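UTP--glucose-1-phosphate uridylyltransferase (Acinetobacter baumannii, PDB 6IKX) catalyses the formation of UDP-glucose and diphosphate from UTP and alpha-D-glucose 1-phosphate, as a tetrameric nucleotidyltransferase with a GT-A-type fold. Local coordinates at residues I2-L7 against G121-A126; K25-V30 against A60-Y65; V44-E49 against N141-M146; E49-V54 against E94-I99. The protein carries 1 engineered substitution. All coordinates share one frame; numbering follows the deposited sequence.

Interaction 1. Residues I2-L7 against G121-A126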
loop_
_atom_site.group_PDB
_atom_site.type_symbol
_atom_site.label_atom_id
_atom_site.label_comp_id
_atom_site.label_asym_id
_atom_site.label_seq_id
_atom_site.Cartn_x
_atom_site.Cartn_y
_atom_site.Cartn_z
ATOM N N ILE A 2 -23.273 -10.501 -23.790
ATOM C CA ILE A 2 -22.492 -10.662 -22.513
ATOM C C ILE A 2 -21.328 -9.664 -22.505
ATOM O O ILE A 2 -20.348 -9.897 -23.254
ATOM C CB ILE A 2 -21.984 -12.107 -22.299
ATOM C CG1 ILE A 2 -23.105 -13.154 -22.358
ATOM C CG2 ILE A 2 -21.174 -12.208 -21.007
ATOM C CD1 ILE A 2 -24.242 -12.981 -21.364
ATOM N N LYS A 3 -21.425 -8.620 -21.675
ATOM C CA LYS A 3 -20.450 -7.497 -21.599
ATOM C C LYS A 3 -19.701 -7.460 -20.248
ATOM O O LYS A 3 -18.696 -6.716 -20.162
ATOM C CB LYS A 3 -21.172 -6.165 -21.832
ATOM C CG LYS A 3 -21.921 -6.019 -23.154
ATOM C CD LYS A 3 -21.038 -5.938 -24.402
ATOM C CE LYS A 3 -20.875 -7.261 -25.133
ATOM N NZ LYS A 3 -20.877 -7.112 -26.613
ATOM N N LYS A 4 -20.193 -8.158 -19.219
ATOM C CA LYS A 4 -19.618 -8.193 -17.847
ATOM C C LYS A 4 -18.965 -9.547 -17.497
ATOM O O LYS A 4 -19.465 -10.591 -17.897
ATOM C CB LYS A 4 -20.719 -7.903 -16.840
ATOM C CG LYS A 4 -21.468 -6.643 -17.135
ATOM C CD LYS A 4 -22.424 -6.285 -16.063
ATOM C CE LYS A 4 -23.000 -4.916 -16.327
ATOM N NZ LYS A 4 -23.558 -4.380 -15.077
ATOM N N ALA A 5 -17.872 -9.508 -16.749
ATOM C CA ALA A 5 -17.164 -10.692 -16.221
ATOM C C ALA A 5 -16.731 -10.389 -14.792
ATOM O O ALA A 5 -16.142 -9.334 -14.574
ATOM C CB ALA A 5 -15.992 -11.069 -17.097
ATOM N N VAL A 6 -16.995 -11.322 -13.889
ATOM C CA VAL A 6 -16.538 -11.293 -12.474
ATOM C C VAL A 6 -15.241 -12.105 -12.367
ATOM O O VAL A 6 -15.270 -13.262 -12.805
ATOM C CB VAL A 6 -17.654 -11.824 -11.564
ATOM C CG1 VAL A 6 -17.152 -12.018 -10.133
ATOM C CG2 VAL A 6 -18.855 -10.884 -11.631
ATOM N N LEU A 7 -14.121 -11.473 -11.987
ATOM C CA LEU A 7 -12.847 -12.209 -11.735
ATOM C C LEU A 7 -12.682 -12.257 -10.233
ATOM O O LEU A 7 -12.437 -11.221 -9.620
ATOM C CB LEU A 7 -11.616 -11.533 -12.325
ATOM C CG LEU A 7 -11.611 -11.158 -13.796
ATOM C CD1 LEU A 7 -10.240 -11.402 -14.409
ATOM C CD2 LEU A 7 -12.725 -11.840 -14.578
ATOM N N GLY A 121 -26.085 -6.256 -11.483
ATOM C CA GLY A 121 -27.498 -5.861 -11.649
ATOM C C GLY A 121 -28.301 -6.938 -12.365
ATOM O O GLY A 121 -28.156 -8.100 -12.007
ATOM N N GLU A 122 -29.091 -6.579 -13.378
ATOM C CA GLU A 122 -30.004 -7.519 -14.087
ATOM C C GLU A 122 -29.257 -8.154 -15.282
ATOM O O GLU A 122 -29.879 -8.955 -15.957
ATOM C CB GLU A 122 -31.311 -6.814 -14.493
ATOM C CG GLU A 122 -32.255 -6.443 -13.341
ATOM C CD GLU A 122 -33.304 -5.385 -13.677
ATOM N N ASP A 123 -27.966 -7.869 -15.510
ATOM C CA ASP A 123 -27.197 -8.435 -16.663
ATOM C C ASP A 123 -26.820 -9.912 -16.450
ATOM O O ASP A 123 -26.693 -10.362 -15.310
ATOM C CB ASP A 123 -25.897 -7.682 -16.945
ATOM C CG ASP A 123 -26.087 -6.399 -17.730
ATOM O OD1 ASP A 123 -27.109 -5.741 -17.504
ATOM O OD2 ASP A 123 -25.213 -6.082 -18.585
ATOM N N ASP A 124 -26.656 -10.632 -17.552
ATOM C CA ASP A 124 -26.109 -12.006 -17.622
ATOM C C ASP A 124 -24.590 -11.822 -17.702
ATOM O O ASP A 124 -24.173 -10.751 -18.110
ATOM C CB ASP A 124 -26.778 -12.768 -18.775
ATOM C CG ASP A 124 -28.140 -13.370 -18.416
ATOM O OD1 ASP A 124 -28.756 -12.909 -17.404
ATOM O OD2 ASP A 124 -28.568 -14.342 -19.112
ATOM N N PHE A 125 -23.766 -12.733 -17.195
ATOM C CA PHE A 125 -22.342 -12.365 -16.952
ATOM C C PHE A 125 -21.430 -13.580 -16.946
ATOM O O PHE A 125 -21.882 -14.701 -16.789
ATOM C CB PHE A 125 -22.202 -11.576 -15.663
ATOM C CG PHE A 125 -22.588 -12.344 -14.433
ATOM C CD1 PHE A 125 -23.914 -12.550 -14.111
ATOM C CD2 PHE A 125 -21.620 -12.875 -13.612
ATOM C CE1 PHE A 125 -24.263 -13.256 -12.967
ATOM C CE2 PHE A 125 -21.967 -13.566 -12.460
ATOM C CZ PHE A 125 -23.287 -13.764 -12.138
ATOM N N ALA A 126 -20.157 -13.354 -17.198
ATOM C CA ALA A 126 -19.176 -14.453 -17.190
ATOM C C ALA A 126 -18.452 -14.444 -15.827
ATOM O O ALA A 126 -18.462 -13.402 -15.169
ATOM C CB ALA A 126 -18.281 -14.314 -18.397
#

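Interaction 2. Residues K25-V30 against A60-Y65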
loop_
_atom_site.group_PDB
_atom_site.type_symbol
_atom_site.label_atom_id
_atom_site.label_comp_id
_atom_site.label_asym_id
_atom_site.label_seq_id
_atom_site.Cartn_x
_atom_site.Cartn_y
_atom_site.Cartn_z
ATOM N N LYS A 25 -1.190 -13.670 -5.782
ATOM C CA LYS A 25 -1.006 -14.839 -6.703
ATOM C C LYS A 25 -1.247 -14.364 -8.143
ATOM O O LYS A 25 -0.533 -14.821 -9.021
ATOM C CB LYS A 25 -1.925 -16.026 -6.391
ATOM C CG LYS A 25 -3.417 -15.689 -6.309
ATOM C CD LYS A 25 -4.327 -16.711 -5.585
ATOM C CE LYS A 25 -5.261 -16.065 -4.562
ATOM N NZ LYS A 25 -6.498 -15.461 -5.141
ATOM N N GLU A 26 -2.205 -13.456 -8.361
ATOM C CA GLU A 26 -2.610 -12.980 -9.707
ATOM C C GLU A 26 -1.462 -12.202 -10.350
ATOM O O GLU A 26 -1.459 -12.125 -11.570
ATOM C CB GLU A 26 -3.866 -12.122 -9.599
ATOM C CG GLU A 26 -5.078 -12.909 -9.116
ATOM C CD GLU A 26 -5.217 -13.054 -7.599
ATOM O OE1 GLU A 26 -4.306 -12.576 -6.819
ATOM O OE2 GLU A 26 -6.235 -13.635 -7.178
ATOM N N MET A 27 -0.513 -11.685 -9.546
ATOM C CA MET A 27 0.595 -10.790 -9.994
ATOM C C MET A 27 1.890 -11.582 -10.202
ATOM O O MET A 27 2.949 -10.993 -10.501
ATOM C CB MET A 27 0.800 -9.628 -9.015
ATOM C CG MET A 27 -0.334 -8.619 -9.092
ATOM S SD MET A 27 -0.662 -8.112 -10.817
ATOM C CE MET A 27 0.702 -6.967 -10.953
ATOM N N VAL A 28 1.786 -12.893 -10.148
ATOM C CA VAL A 28 2.923 -13.820 -10.359
ATOM C C VAL A 28 3.302 -13.846 -11.845
ATOM O O VAL A 28 2.417 -14.055 -12.718
ATOM C CB VAL A 28 2.497 -15.187 -9.807
ATOM C CG1 VAL A 28 3.147 -16.362 -10.502
ATOM C CG2 VAL A 28 2.749 -15.208 -8.305
ATOM N N THR A 29 4.591 -13.737 -12.127
ATOM C CA THR A 29 5.052 -13.396 -13.485
ATOM C C THR A 29 5.078 -14.684 -14.292
ATOM O O THR A 29 5.559 -15.697 -13.816
ATOM C CB THR A 29 6.271 -12.454 -13.513
ATOM O OG1 THR A 29 7.196 -12.929 -14.498
ATOM C CG2 THR A 29 6.916 -12.244 -12.160
ATOM N N VAL A 30 4.501 -14.617 -15.485
ATOM C CA VAL A 30 4.412 -15.767 -16.411
ATOM C C VAL A 30 5.097 -15.330 -17.694
ATOM O O VAL A 30 4.465 -14.615 -18.489
ATOM C CB VAL A 30 2.948 -16.160 -16.611
ATOM C CG1 VAL A 30 2.779 -17.190 -17.725
ATOM C CG2 VAL A 30 2.365 -16.637 -15.291
ATOM N N ALA A 60 -4.027 -4.384 -4.112
ATOM C CA ALA A 60 -3.963 -3.087 -4.824
ATOM C C ALA A 60 -3.139 -3.241 -6.108
ATOM O O ALA A 60 -3.503 -2.648 -7.099
ATOM C CB ALA A 60 -3.367 -2.031 -3.958
ATOM N N SER A 61 -2.074 -4.034 -6.107
ATOM C CA SER A 61 -1.173 -4.108 -7.277
ATOM C C SER A 61 -1.937 -4.655 -8.496
ATOM O O SER A 61 -1.505 -4.407 -9.633
ATOM C CB SER A 61 0.048 -4.910 -6.956
ATOM O OG SER A 61 -0.282 -6.261 -6.723
ATOM N N ILE A 62 -3.027 -5.388 -8.296
ATOM C CA ILE A 62 -3.862 -5.860 -9.440
ATOM C C ILE A 62 -4.565 -4.648 -10.072
ATOM O O ILE A 62 -4.584 -4.545 -11.286
ATOM C CB ILE A 62 -4.874 -6.945 -9.007
ATOM C CG1 ILE A 62 -4.214 -8.135 -8.295
ATOM C CG2 ILE A 62 -5.673 -7.401 -10.219
ATOM C CD1 ILE A 62 -5.184 -9.247 -7.889
ATOM N N GLU A 63 -5.248 -3.832 -9.277
ATOM C CA GLU A 63 -5.930 -2.606 -9.747
ATOM C C GLU A 63 -4.895 -1.672 -10.377
ATOM O O GLU A 63 -5.216 -1.010 -11.399
ATOM C CB GLU A 63 -6.666 -1.933 -8.597
ATOM C CG GLU A 63 -7.898 -2.716 -8.193
ATOM C CD GLU A 63 -8.126 -2.836 -6.691
ATOM O OE1 GLU A 63 -7.788 -3.923 -6.109
ATOM O OE2 GLU A 63 -8.671 -1.869 -6.112
ATOM N N ASN A 64 -3.685 -1.629 -9.811
ATOM C CA ASN A 64 -2.640 -0.667 -10.236
ATOM C C ASN A 64 -2.116 -1.093 -11.623
ATOM O O ASN A 64 -1.843 -0.200 -12.443
ATOM C CB ASN A 64 -1.583 -0.493 -9.151
ATOM C CG ASN A 64 -2.113 0.279 -7.961
ATOM O OD1 ASN A 64 -3.071 1.035 -8.092
ATOM N ND2 ASN A 64 -1.476 0.120 -6.807
ATOM N N TYR A 65 -2.109 -2.387 -11.906
ATOM C CA TYR A 65 -1.672 -2.944 -13.200
ATOM C C TYR A 65 -2.552 -2.382 -14.333
ATOM O O TYR A 65 -2.010 -2.224 -15.457
ATOM C CB TYR A 65 -1.599 -4.475 -13.128
ATOM C CG TYR A 65 -0.883 -5.071 -14.318
ATOM C CD1 TYR A 65 0.493 -5.002 -14.415
ATOM C CD2 TYR A 65 -1.599 -5.577 -15.403
ATOM C CE1 TYR A 65 1.155 -5.467 -15.543
ATOM C CE2 TYR A 65 -0.961 -6.053 -16.535
ATOM C CZ TYR A 65 0.418 -5.988 -16.597
ATOM O OH TYR A 65 1.056 -6.470 -17.676
#

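Interaction 3. Residues V44-E49 against N141-M146. With SO4 (sulfate ion), chain I.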
loop_
_atom_site.group_PDB
_atom_site.type_symbol
_atom_site.label_atom_id
_atom_site.label_comp_id
_atom_site.label_asym_id
_atom_site.label_seq_id
_atom_site.Cartn_x
_atom_site.Cartn_y
_atom_site.Cartn_z
ATOM N N VAL A 44 -11.550 -9.897 -22.741
ATOM C CA VAL A 44 -11.678 -8.716 -23.634
ATOM C C VAL A 44 -11.831 -9.220 -25.073
ATOM O O VAL A 44 -12.685 -8.674 -25.803
ATOM C CB VAL A 44 -10.475 -7.779 -23.425
ATOM C CG1 VAL A 44 -10.248 -6.874 -24.627
ATOM C CG2 VAL A 44 -10.650 -6.934 -22.158
ATOM N N GLU A 45 -11.109 -10.281 -25.421
ATOM C CA GLU A 45 -11.124 -10.911 -26.767
ATOM C C GLU A 45 -12.321 -11.861 -26.956
ATOM O O GLU A 45 -12.386 -12.483 -28.028
ATOM C CB GLU A 45 -9.803 -11.644 -27.014
ATOM C CG GLU A 45 -8.780 -10.761 -27.705
ATOM C CD GLU A 45 -7.354 -11.194 -27.485
ATOM O OE1 GLU A 45 -7.157 -12.402 -27.387
ATOM O OE2 GLU A 45 -6.460 -10.323 -27.394
ATOM N N ALA A 46 -13.230 -11.962 -25.977
ATOM C CA ALA A 46 -14.554 -12.605 -26.107
ATOM C C ALA A 46 -15.658 -11.553 -25.972
ATOM O O ALA A 46 -16.845 -11.919 -25.786
ATOM C CB ALA A 46 -14.657 -13.681 -25.064
ATOM N N GLY A 47 -15.261 -10.284 -26.060
ATOM C CA GLY A 47 -16.148 -9.112 -26.126
ATOM C C GLY A 47 -16.526 -8.598 -24.756
ATOM O O GLY A 47 -17.489 -7.813 -24.688
ATOM N N ILE A 48 -15.808 -8.980 -23.689
ATOM C CA ILE A 48 -16.092 -8.394 -22.347
ATOM C C ILE A 48 -15.626 -6.938 -22.366
ATOM O O ILE A 48 -14.569 -6.624 -22.973
ATOM C CB ILE A 48 -15.476 -9.214 -21.186
ATOM C CG1 ILE A 48 -16.008 -10.652 -21.164
ATOM C CG2 ILE A 48 -15.673 -8.507 -19.834
ATOM C CD1 ILE A 48 -17.499 -10.751 -20.905
ATOM N N GLU A 49 -16.374 -6.092 -21.679
ATOM C CA GLU A 49 -16.150 -4.629 -21.631
ATOM C C GLU A 49 -15.951 -4.126 -20.207
ATOM O O GLU A 49 -15.345 -3.055 -20.080
ATOM C CB GLU A 49 -17.360 -3.925 -22.253
ATOM C CG GLU A 49 -17.343 -4.026 -23.772
ATOM C CD GLU A 49 -18.476 -3.339 -24.510
ATOM O OE1 GLU A 49 -19.371 -2.758 -23.843
ATOM O OE2 GLU A 49 -18.466 -3.415 -25.748
ATOM N N ASN A 141 -11.245 -17.950 -29.025
ATOM C CA ASN A 141 -11.001 -18.537 -27.676
ATOM C C ASN A 141 -12.286 -19.245 -27.225
ATOM O O ASN A 141 -13.373 -18.906 -27.746
ATOM C CB ASN A 141 -10.355 -17.530 -26.713
ATOM C CG ASN A 141 -11.255 -16.455 -26.168
ATOM O OD1 ASN A 141 -12.476 -16.610 -26.115
ATOM N ND2 ASN A 141 -10.639 -15.374 -25.706
ATOM N N ASP A 142 -12.132 -20.277 -26.392
ATOM C CA ASP A 142 -13.241 -21.030 -25.751
ATOM C C ASP A 142 -14.232 -20.086 -25.049
ATOM O O ASP A 142 -15.419 -20.394 -25.049
ATOM C CB ASP A 142 -12.715 -22.052 -24.746
ATOM C CG ASP A 142 -11.970 -23.219 -25.370
ATOM O OD1 ASP A 142 -12.545 -23.865 -26.261
ATOM O OD2 ASP A 142 -10.823 -23.494 -24.927
ATOM N N LEU A 143 -13.808 -19.000 -24.412
ATOM C CA LEU A 143 -14.788 -18.168 -23.663
ATOM C C LEU A 143 -15.794 -17.563 -24.649
ATOM O O LEU A 143 -16.979 -17.423 -24.293
ATOM C CB LEU A 143 -14.114 -17.055 -22.870
ATOM C CG LEU A 143 -15.125 -16.178 -22.127
ATOM C CD1 LEU A 143 -15.867 -16.970 -21.069
ATOM C CD2 LEU A 143 -14.451 -14.976 -21.501
ATOM N N SER A 144 -15.320 -17.168 -25.827
ATOM C CA SER A 144 -16.155 -16.551 -26.883
ATOM C C SER A 144 -17.088 -17.619 -27.462
ATOM O O SER A 144 -18.302 -17.362 -27.567
ATOM C CB SER A 144 -15.279 -15.901 -27.903
ATOM O OG SER A 144 -15.756 -16.143 -29.204
ATOM N N ARG A 145 -16.556 -18.792 -27.808
ATOM C CA ARG A 145 -17.398 -19.925 -28.263
ATOM C C ARG A 145 -18.515 -20.140 -27.252
ATOM O O ARG A 145 -19.678 -20.227 -27.654
ATOM C CB ARG A 145 -16.607 -21.223 -28.334
ATOM C CG ARG A 145 -15.895 -21.419 -29.655
ATOM C CD ARG A 145 -14.771 -22.385 -29.417
ATOM N NE ARG A 145 -13.647 -21.917 -30.175
ATOM C CZ ARG A 145 -13.436 -22.209 -31.438
ATOM N NH1 ARG A 145 -14.278 -22.996 -32.079
ATOM N NH2 ARG A 145 -12.381 -21.714 -32.055
ATOM N N MET A 146 -18.132 -20.263 -25.982
ATOM C CA MET A 146 -19.043 -20.604 -24.864
ATOM C C MET A 146 -20.080 -19.490 -24.636
ATOM O O MET A 146 -21.213 -19.840 -24.353
ATOM C CB MET A 146 -18.237 -20.884 -23.593
ATOM C CG MET A 146 -19.113 -21.175 -22.406
ATOM S SD MET A 146 -18.219 -21.964 -21.066
ATOM C CE MET A 146 -18.001 -20.581 -19.946
HETATM S S SO4 I . -12.764 -24.325 -35.769
HETATM O O1 SO4 I . -13.196 -23.034 -35.304
HETATM O O2 SO4 I . -12.544 -24.261 -37.188
HETATM O O3 SO4 I . -13.788 -25.298 -35.493
HETATM O O4 SO4 I . -11.537 -24.711 -35.108
#

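Interaction 4. Residues E49-V54 against E94-I99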
loop_
_atom_site.group_PDB
_atom_site.type_symbol
_atom_site.label_atom_id
_atom_site.label_comp_id
_atom_site.label_asym_id
_atom_site.label_seq_id
_atom_site.Cartn_x
_atom_site.Cartn_y
_atom_site.Cartn_z
ATOM N N GLU A 49 -16.374 -6.092 -21.679
ATOM C CA GLU A 49 -16.150 -4.629 -21.631
ATOM C C GLU A 49 -15.951 -4.126 -20.207
ATOM O O GLU A 49 -15.345 -3.055 -20.080
ATOM C CB GLU A 49 -17.360 -3.925 -22.253
ATOM C CG GLU A 49 -17.343 -4.026 -23.772
ATOM C CD GLU A 49 -18.476 -3.339 -24.510
ATOM O OE1 GLU A 49 -19.371 -2.758 -23.843
ATOM O OE2 GLU A 49 -18.466 -3.415 -25.748
ATOM N N GLN A 50 -16.546 -4.800 -19.219
ATOM C CA GLN A 50 -16.501 -4.440 -17.785
ATOM C C GLN A 50 -15.904 -5.624 -17.013
ATOM O O GLN A 50 -16.604 -6.708 -16.918
ATOM C CB GLN A 50 -17.890 -4.091 -17.254
ATOM C CG GLN A 50 -17.856 -3.328 -15.925
ATOM C CD GLN A 50 -19.231 -3.108 -15.340
ATOM O OE1 GLN A 50 -20.125 -3.954 -15.417
ATOM N NE2 GLN A 50 -19.420 -1.947 -14.747
ATOM N N ILE A 51 -14.646 -5.445 -16.557
ATOM C CA ILE A 51 -13.882 -6.404 -15.709
ATOM C C ILE A 51 -14.242 -6.091 -14.261
ATOM O O ILE A 51 -13.971 -4.980 -13.804
ATOM C CB ILE A 51 -12.374 -6.327 -16.012
ATOM C CG1 ILE A 51 -12.075 -6.833 -17.429
ATOM C CG2 ILE A 51 -11.552 -7.098 -14.979
ATOM C CD1 ILE A 51 -12.556 -8.247 -17.681
ATOM N N ILE A 52 -14.933 -7.001 -13.585
ATOM C CA ILE A 52 -15.381 -6.794 -12.178
ATOM C C ILE A 52 -14.482 -7.640 -11.281
ATOM O O ILE A 52 -14.745 -8.856 -11.192
ATOM C CB ILE A 52 -16.869 -7.144 -12.012
ATOM C CG1 ILE A 52 -17.709 -6.463 -13.098
ATOM C CG2 ILE A 52 -17.353 -6.790 -10.604
ATOM C CD1 ILE A 52 -19.172 -6.849 -13.099
ATOM N N LEU A 53 -13.431 -7.038 -10.714
ATOM C CA LEU A 53 -12.474 -7.728 -9.793
ATOM C C LEU A 53 -13.136 -7.829 -8.403
ATOM O O LEU A 53 -13.434 -6.772 -7.835
ATOM C CB LEU A 53 -11.182 -6.898 -9.675
ATOM C CG LEU A 53 -10.396 -6.642 -10.950
ATOM C CD1 LEU A 53 -9.185 -5.789 -10.671
ATOM C CD2 LEU A 53 -9.964 -7.922 -11.605
ATOM N N VAL A 54 -13.390 -9.020 -7.867
ATOM C CA VAL A 54 -13.816 -9.163 -6.445
ATOM C C VAL A 54 -12.530 -9.334 -5.651
ATOM O O VAL A 54 -11.850 -10.373 -5.835
ATOM C CB VAL A 54 -14.794 -10.336 -6.233
ATOM C CG1 VAL A 54 -15.335 -10.370 -4.823
ATOM C CG2 VAL A 54 -15.956 -10.248 -7.190
ATOM N N GLU A 94 -9.707 1.137 -24.850
ATOM C CA GLU A 94 -10.352 2.410 -24.412
ATOM C C GLU A 94 -11.737 2.120 -23.829
ATOM O O GLU A 94 -12.015 2.654 -22.767
ATOM C CB GLU A 94 -10.484 3.413 -25.569
ATOM C CG GLU A 94 -10.575 2.797 -26.975
ATOM C CD GLU A 94 -9.236 2.610 -27.693
ATOM O OE1 GLU A 94 -8.751 1.439 -27.772
ATOM O OE2 GLU A 94 -8.665 3.637 -28.176
ATOM N N HIS A 95 -12.533 1.280 -24.500
ATOM C CA HIS A 95 -13.927 0.906 -24.135
ATOM C C HIS A 95 -14.046 -0.095 -22.958
ATOM O O HIS A 95 -15.194 -0.473 -22.660
ATOM C CB HIS A 95 -14.601 0.314 -25.369
ATOM C CG HIS A 95 -14.007 -0.971 -25.825
ATOM N ND1 HIS A 95 -14.623 -2.192 -25.580
ATOM C CD2 HIS A 95 -12.895 -1.238 -26.545
ATOM C CE1 HIS A 95 -13.917 -3.158 -26.127
ATOM N NE2 HIS A 95 -12.854 -2.591 -26.735
ATOM N N VAL A 96 -12.946 -0.551 -22.340
ATOM C CA VAL A 96 -12.982 -1.572 -21.255
ATOM C C VAL A 96 -12.742 -0.848 -19.931
ATOM O O VAL A 96 -11.729 -0.151 -19.807
ATOM C CB VAL A 96 -11.967 -2.709 -21.485
ATOM C CG1 VAL A 96 -11.812 -3.610 -20.262
ATOM C CG2 VAL A 96 -12.335 -3.539 -22.705
ATOM N N SER A 97 -13.647 -1.003 -18.979
ATOM C CA SER A 97 -13.481 -0.428 -17.628
ATOM C C SER A 97 -13.100 -1.575 -16.684
ATOM O O SER A 97 -13.544 -2.694 -16.926
ATOM C CB SER A 97 -14.743 0.290 -17.228
ATOM O OG SER A 97 -15.858 -0.531 -17.517
ATOM N N VAL A 98 -12.258 -1.321 -15.687
ATOM C CA VAL A 98 -11.938 -2.297 -14.617
ATOM C C VAL A 98 -12.518 -1.775 -13.311
ATOM O O VAL A 98 -12.201 -0.658 -12.973
ATOM C CB VAL A 98 -10.428 -2.497 -14.507
ATOM C CG1 VAL A 98 -10.115 -3.479 -13.380
ATOM C CG2 VAL A 98 -9.861 -2.970 -15.831
ATOM N N ILE A 99 -13.317 -2.581 -12.620
ATOM C CA ILE A 99 -14.151 -2.191 -11.441
ATOM C C ILE A 99 -13.727 -3.028 -10.232
ATOM O O ILE A 99 -13.448 -4.234 -10.402
ATOM C CB ILE A 99 -15.638 -2.469 -11.708
ATOM C CG1 ILE A 99 -16.129 -1.767 -12.973
ATOM C CG2 ILE A 99 -16.469 -2.091 -10.494
ATOM C CD1 ILE A 99 -15.843 -0.280 -12.991
HETATM O O HOH W 1 -16.398 -0.277 -19.976
#

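Interaction 1. Residues I2-L7 against G121-A126
Ala-5 and Ala-126 pair as parallel neighbours where strand 4-8 meets strand 125-128 in the central sheet of the GT-A-type nucleotidyltransferase fold, their CA atoms 4.4 Å apart. Two backbone hydrogen bonds lock this register: Ala-126 N gives to Lys-4 O with a nearly straight N-H...O angle of 173°, and Ala-126 O takes Val-6 N at 2.8 Å. Ala-126 thus spends both its amide and its carbonyl on the strand beside it. The packing is tight here, among the buried Ala-5, Val-6, Phe-125 and Ala-126. On one face of the sheet Ala-5 CB lies 4.2 Å from Ala-126 CB. Ile-2 CD1 rests 3.6 Å from Asp-124 CB, and Ile-147, Tyr-150 and Asn-151 of helix 142-153 also touch Ile-2. The Phe-125 ring receives Val-6 CG2 obliquely, the methyl coming 3.9 Å from Phe-125 CD2.

The other end is looser, and its Lys-4 and Asp-123 are partly exposed. The touching parts diverge by 67° (CA 2 to 6 against CA 123 to 126), with Ala-5 and Ala-126 as their single bridge. Lys-4 CG lies anti to the carbonyl carbon (chi1 -53°) and the chain is extended beyond it, which carries CD and CE across Asp-123 at about a right angle. The ammonium is hydrogen-bonded to Val-119 O: Lys-4 NZ stays 4.2 Å from Asp-123 OD2, beyond a salt bridge, whereas Lys-4 CE comes to 3.4 Å from Asp-123 OD2.

Interaction 2. Residues K25-V30 against A60-Y65
Met-27 reaches across to helix 60-65 with a side chain folded at chi2 (-50°) and again at chi3, which brings three successive groups against three helix residues. Met-27 CG comes first, 3.3 Å from Ser-61 OG and 4.0 Å from Ile-62 CG1. The sulfur then passes over the helix backbone, and the terminal methyl lies between Ser-61 O and the Tyr-65 ring, with Met-27 CE 4.0 Å from Tyr-65 CD1. This is a Met-aromatic contact of oblique geometry: Met-27 SD is 5.3 Å from the centroid of the Tyr-65 ring and 38° off its normal.

Ile-62 serves two partners: CG1 meets Met-27, and CD1 meets Glu-26. The side chains of Ile-62 and Glu-26 cross obliquely, and Ile-62 CD1 lies 3.6 Å from Glu-26 CB, with the carboxylate end also within van der Waals range. No hydrogen bond joins the segments; the contact is van der Waals, mostly through carbon and sulfur, and the carboxylate has ionic partners of its own. Glu-26 OE2 takes Lys-25 NZ in a 2.7 Å salt bridge from the syn side, 31° out of the carboxylate plane, while OE1 pairs with Lys-59. Lys-25 binds UTP and UDP-glucose in other crystals of this enzyme, so Glu-26 connects a ligand-binding lysine to the buried contact.

Helix 35-44 supplies Ile-36 against both Glu-26 and Met-27, strand 33-34 lays Pro-34 on Met-27 and Tyr-65, and Ser-22 of a second subunit packs on the same two side chains.

Interaction 3. Residues V44-E49 against N141-M146
The turn that ends helix 35-44 sets Ala-46 against the capped N-terminus of helix 142-153, with the CA atoms of Ala-46 and Ser-144 only 4.3 Å apart. The methyl of Ala-46 carries the contact. Ala-46 CB stands 3.6 Å from Ser-144 N, 3.7 Å from Ser-144 CB and 3.8 Å from Leu-143 CD2. Leu-143 CG lies anti to its backbone N (chi1 179°), a setting that lays the branched end alongside the alanine.

Two standard helix ends therefore meet. On one side, Gly-47 with positive phi is the C-prime residue of a Schellman motif, with Ile-48 N bonded to Ala-43 O and Gly-47 N to Val-44 O. On the other, Asn-141 is the N-cap: its OD1 accepts Ser-144 N at 2.9 Å, the donor lying almost on the extension of the C=O bond (C=O...N angle 175°). The same amide serves the opposite helix end as well, since Asn-141 ND2 donates to Glu-42 O and passes 4.0 Å from Glu-45 CB. One side chain thus caps its own helix and ties the end of the other.

Arg-145, which makes no contact with the turn, holds a bound ion instead. Arg-145 NH1 makes a weak 3.4 Å hydrogen bond to O1 of a sulfate, probably from the crystallisation liquor, which meets the guanidinium at its edge, while NH2 is hydrogen-bonded to Gln-140 O.

Interaction 4. Residues E49-V54 against E94-I99
Leu-53 CD1 leans on Val-98 CG1 at 3.7 Å, and Val-98 CG2 lies against Ile-51 CB at 4.2 Å, so Val-98 sits in the dip between Ile-51 and Leu-53, two residues apart on one strand. The face carrying Gln-50 and Ile-99 is filled differently: the extended Gln-50 side chain, CG anti to the backbone N (chi1 -163°), runs past Ser-97 and brings NE2 to 3.7 Å from Ile-99 CG1. Val-119 of helix 117-120 covers this side.

Between the faces, strands 50-55 and 97-102 run parallel in the Rossmann-like sheet of the fold; residues 50-54 and 97-99 have axes 4.7 Å apart at closest and 18° from parallel. Ser-97 and Ile-99 each donate and accept, bonding in turn with Glu-49, Ile-51 and Leu-53; Ile-99 N to Ile-51 O is 2.8 Å. Where the strands begin, one water donates to the carbonyls of Glu-49 and His-95. Beside it, Glu-49 CG meets the imidazole edge, 3.7 Å from His-95 ND1.

Interactions 1 and 4 belong to one sheet, ordered 125-128, 4-8, 50-55, 97-102. Their centres are about 10 Å apart, joined by backbone bonds such as Leu-7 N to Ile-52 O (2.8 Å). Interaction 3, about 12 Å from interaction 1 between centres, shares Glu-49 with interaction 4. Interaction 2 lies about 22 Å from interaction 1 between centres, yet Ile-62 and Glu-63 touch Leu-53. Along the chain, interaction 4 falls within the spans of interactions 1 and 3, and interaction 2 within that of interaction 1; segments of 1 and 3, 2 and 3, and 2 and 4 alternate. Strand 4-8 leads into the nucleotide-binding loop, so the sheet probably helps place it, and Lys-25 brings interaction 2 to the same site.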